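Local structure of tegumental protein 20.8 kDa (Clonorchis sinensis, 5X2E) at residues I10-T15 / Y20-Q25. The protein binds calcium through its N-terminal calmodulin-like EF-hand domain, the part of this tegumental-allergen-like protein present here. Sequence-based numbering, arbitrary orientation.
Sequences IDKDGT and YPELEQ. With CA (calcium ion), chain B.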
ATOM      1  N   ILE A  10       3.372   1.025   3.744  1.00 20.88           N
ATOM      2  CA  ILE A  10       2.108   0.880   4.456  1.00 20.04           C
ATOM      3  C   ILE A  10       1.901  -0.576   4.936  1.00 19.04           C
ATOM      4  O   ILE A  10       1.459  -0.812   6.062  1.00 19.04           O
ATOM      5  CB  ILE A  10       0.935   1.325   3.573  1.00 19.58           C
ATOM      6  CG1 ILE A  10       1.042   2.821   3.246  1.00 20.72           C
ATOM      7  CG2 ILE A  10      -0.387   1.015   4.267  1.00 19.99           C
ATOM      8  CD1 ILE A  10       0.088   3.259   2.132  1.00 22.46           C
ATOM      9  N   ASP A  11       2.228  -1.525   4.070  1.00 17.90           N
ATOM     10  CA  ASP A  11       1.979  -2.932   4.306  1.00 18.23           C
ATOM     11  C   ASP A  11       3.092  -3.521   5.159  1.00 19.01           C
ATOM     12  O   ASP A  11       3.931  -4.331   4.705  1.00 20.32           O
ATOM     13  CB  ASP A  11       1.861  -3.675   2.980  1.00 18.88           C
ATOM     14  CG  ASP A  11       1.589  -5.129   3.170  1.00 18.01           C
ATOM     15  OD1 ASP A  11       0.874  -5.498   4.131  1.00 18.55           O
ATOM     16  OD2 ASP A  11       2.131  -5.926   2.371  1.00 17.96           O
ATOM     17  N   LYS A  12       3.122  -3.095   6.414  1.00 20.60           N
ATOM     18  CA  LYS A  12       4.288  -3.317   7.258  1.00 23.11           C
ATOM     19  C   LYS A  12       4.487  -4.784   7.620  1.00 22.63           C
ATOM     20  O   LYS A  12       5.589  -5.176   7.957  1.00 25.23           O
ATOM     21  CB  LYS A  12       4.166  -2.489   8.531  1.00 25.50           C
ATOM     22  CG  LYS A  12       2.886  -2.723   9.255  1.00 30.20           C
ATOM     23  CD  LYS A  12       2.778  -1.796  10.441  1.00 35.89           C
ATOM     24  CE  LYS A  12       1.812  -2.360  11.428  1.00 38.31           C
ATOM     25  NZ  LYS A  12       2.028  -1.752  12.757  1.00 40.64           N
ATOM     26  N   ASP A  13       3.425  -5.591   7.567  1.00 21.05           N
ATOM     27  CA  ASP A  13       3.584  -7.019   7.865  1.00 21.91           C
ATOM     28  C   ASP A  13       3.828  -7.877   6.622  1.00 21.15           C
ATOM     29  O   ASP A  13       3.985  -9.097   6.722  1.00 22.74           O
ATOM     30  CB  ASP A  13       2.405  -7.552   8.666  1.00 22.64           C
ATOM     31  CG  ASP A  13       1.100  -7.440   7.936  1.00 21.18           C
ATOM     32  OD1 ASP A  13       1.045  -7.069   6.725  1.00 20.39           O
ATOM     33  OD2 ASP A  13       0.083  -7.779   8.572  1.00 23.89           O
ATOM     34  N   GLY A  14       3.944  -7.252   5.445  1.00 19.62           N
ATOM     35  CA  GLY A  14       4.293  -7.992   4.248  1.00 20.38           C
ATOM     36  C   GLY A  14       3.211  -8.922   3.724  1.00 18.74           C
ATOM     37  O   GLY A  14       3.511  -9.772   2.885  1.00 19.04           O
ATOM     38  N   THR A  15       1.957  -8.779   4.147  1.00 17.42           N
ATOM     39  CA  THR A  15       0.952  -9.733   3.667  1.00 17.57           C
ATOM     40  C   THR A  15       0.473  -9.425   2.258  1.00 17.44           C
ATOM     41  O   THR A  15      -0.276 -10.227   1.684  1.00 18.51           O
ATOM     42  CB  THR A  15      -0.280  -9.769   4.608  1.00 18.40           C
ATOM     43  OG1 THR A  15      -0.881  -8.452   4.645  1.00 18.24           O
ATOM     44  CG2 THR A  15       0.120 -10.228   6.015  1.00 20.18           C
ATOM     45  N   TYR A  20      -7.091  -1.520   6.737  1.00 19.13           N
ATOM     46  CA  TYR A  20      -7.461  -0.154   7.030  1.00 19.26           C
ATOM     47  C   TYR A  20      -6.656   0.438   8.229  1.00 18.72           C
ATOM     48  O   TYR A  20      -6.151   1.558   8.128  1.00 18.48           O
ATOM     49  CB  TYR A  20      -8.956  -0.039   7.224  1.00 20.80           C
ATOM     50  CG  TYR A  20      -9.833  -0.279   5.985  1.00 22.60           C
ATOM     51  CD1 TYR A  20      -9.307  -0.367   4.705  1.00 23.10           C
ATOM     52  CD2 TYR A  20     -11.209  -0.414   6.140  1.00 24.79           C
ATOM     53  CE1 TYR A  20     -10.142  -0.545   3.596  1.00 22.36           C
ATOM     54  CE2 TYR A  20     -12.038  -0.613   5.062  1.00 25.19           C
ATOM     55  CZ  TYR A  20     -11.505  -0.686   3.782  1.00 24.90           C
ATOM     56  OH  TYR A  20     -12.400  -0.858   2.730  1.00 30.18           O
ATOM     57  N   PRO A  21      -6.395  -0.334   9.306  1.00 18.87           N
ATOM     58  CA  PRO A  21      -5.503   0.243  10.343  1.00 19.07           C
ATOM     59  C   PRO A  21      -4.088   0.570   9.814  1.00 17.28           C
ATOM     60  O   PRO A  21      -3.537   1.607  10.216  1.00 18.12           O
ATOM     61  CB  PRO A  21      -5.459  -0.861  11.416  1.00 20.25           C
ATOM     62  CG  PRO A  21      -6.853  -1.508  11.277  1.00 20.20           C
ATOM     63  CD  PRO A  21      -7.080  -1.551   9.782  1.00 19.85           C
ATOM     64  N   GLU A  22      -3.517  -0.282   8.950  1.00 17.34           N
ATOM     65  CA  GLU A  22      -2.207   0.017   8.375  1.00 16.73           C
ATOM     66  C   GLU A  22      -2.217   1.342   7.627  1.00 17.14           C
ATOM     67  O   GLU A  22      -1.313   2.151   7.790  1.00 18.44           O
ATOM     68  CB  GLU A  22      -1.766  -1.115   7.416  1.00 17.63           C
ATOM     69  CG  GLU A  22      -1.208  -2.329   8.137  1.00 17.70           C
ATOM     70  CD  GLU A  22      -0.899  -3.493   7.191  1.00 17.89           C
ATOM     71  OE1 GLU A  22      -1.467  -3.572   6.074  1.00 18.76           O
ATOM     72  OE2 GLU A  22      -0.069  -4.363   7.535  1.00 20.32           O
ATOM     73  N   LEU A  23      -3.231   1.545   6.797  1.00 17.51           N
ATOM     74  CA  LEU A  23      -3.371   2.765   6.028  1.00 18.58           C
ATOM     75  C   LEU A  23      -3.537   3.960   6.970  1.00 18.45           C
ATOM     76  O   LEU A  23      -2.884   4.986   6.816  1.00 20.03           O
ATOM     77  CB  LEU A  23      -4.576   2.618   5.089  1.00 19.70           C
ATOM     78  CG  LEU A  23      -4.991   3.872   4.328  1.00 21.40           C
ATOM     79  CD1 LEU A  23      -3.875   4.355   3.365  1.00 23.24           C
ATOM     80  CD2 LEU A  23      -6.281   3.574   3.588  1.00 24.43           C
ATOM     81  N   GLU A  24      -4.379   3.787   7.991  1.00 17.67           N
ATOM     82  CA  GLU A  24      -4.649   4.870   8.914  1.00 19.24           C
ATOM     83  C   GLU A  24      -3.413   5.238   9.743  1.00 18.86           C
ATOM     84  O   GLU A  24      -3.157   6.430   9.994  1.00 19.47           O
ATOM     85  CB  GLU A  24      -5.847   4.488   9.788  1.00 19.50           C
ATOM     86  CG  GLU A  24      -7.113   4.485   8.925  1.00 21.80           C
ATOM     87  CD  GLU A  24      -8.204   3.559   9.305  1.00 23.62           C
ATOM     88  OE1 GLU A  24      -8.126   2.833  10.316  1.00 23.03           O
ATOM     89  OE2 GLU A  24      -9.216   3.630   8.553  1.00 25.03           O
ATOM     90  N   GLN A  25      -2.622   4.237  10.126  1.00 19.09           N
ATOM     91  CA  GLN A  25      -1.366   4.504  10.831  1.00 19.67           C
ATOM     92  C   GLN A  25      -0.381   5.259   9.941  1.00 20.05           C
ATOM     93  O   GLN A  25       0.249   6.220  10.359  1.00 20.89           O
ATOM     94  CB  GLN A  25      -0.731   3.210  11.312  1.00 19.88           C
ATOM     95  CG  GLN A  25       0.601   3.439  11.996  1.00 21.20           C
ATOM     96  CD  GLN A  25       1.141   2.215  12.662  1.00 24.32           C
ATOM     97  OE1 GLN A  25       0.807   1.074  12.299  1.00 23.26           O
ATOM     98  NE2 GLN A  25       1.978   2.433  13.666  1.00 28.64           N
TER
HETATM   99 CA    CA B 101      -0.718  -5.917   5.646  1.00 17.56          CA
HETATM  100  O   HOH W   1       1.216   1.046   8.109  1.00 21.07           O
HETATM  101  O   HOH W   2       3.967  -0.258  14.510  1.00 42.14           O
HETATM  102  O   HOH W   3      -2.544  -6.562   6.967  1.00 23.58           O
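Glu22 reaches from the first turn of helix 20-29 over the end of helix 3-10, its CB lying 3.5 Å from the carbonyl O of Ile10, and grips the calcium ion held by the loop that follows. With CG beside the backbone N (chi1 -79°) and the chain extended beyond it, both carboxylate oxygens face the ion, OE1 and OE2 of Glu22 each 2.5 Å from the calcium, a bidentate clasp. The loop supplies single oxygens, Asp11 OD1 at 2.2 Å from the metal, Asp13 OD1 and, more loosely, Thr15 OG1; the carbonyl O of Val17 and a water complete the shell. The carboxylate planes of Asp11 and Asp13 both stand steeply to that of Glu22, 72° and 73° away. Second-shell bonds steady these ligands: Ser19 N meets Glu22 OE1, while Asp11 OD2 takes Asn16 N and a salt bridge from Arg72. Asp13 OD1 also accepts Thr15 N from above its carboxylate plane, closing an Asx turn.

Ile10 flanks the metal site on the apolar side. Its CG2 packs against the backbone around Glu22 and Leu23, and its CD1 is 4.3 Å from Leu23 CD1; Trp40 of helix 35-44 touches both side chains. A water donates to both Ile10 O and Glu22 O, tying the two helices together.

At the exposed margin Lys12 stretches across to Gln25, NZ giving a 3.1 Å hydrogen bond to a lone pair of OE1 in the carbonyl plane, while Gln25 NE2 bonds Glu29.

This is the helix-loop-helix of an EF-hand. Carboxylate oxygens only 3.0 Å apart, as between Asp13 OD1 and Glu22 OE2, would be expected to repel without the cation, so calcium is probably what draws the second helix's glutamate onto the loop.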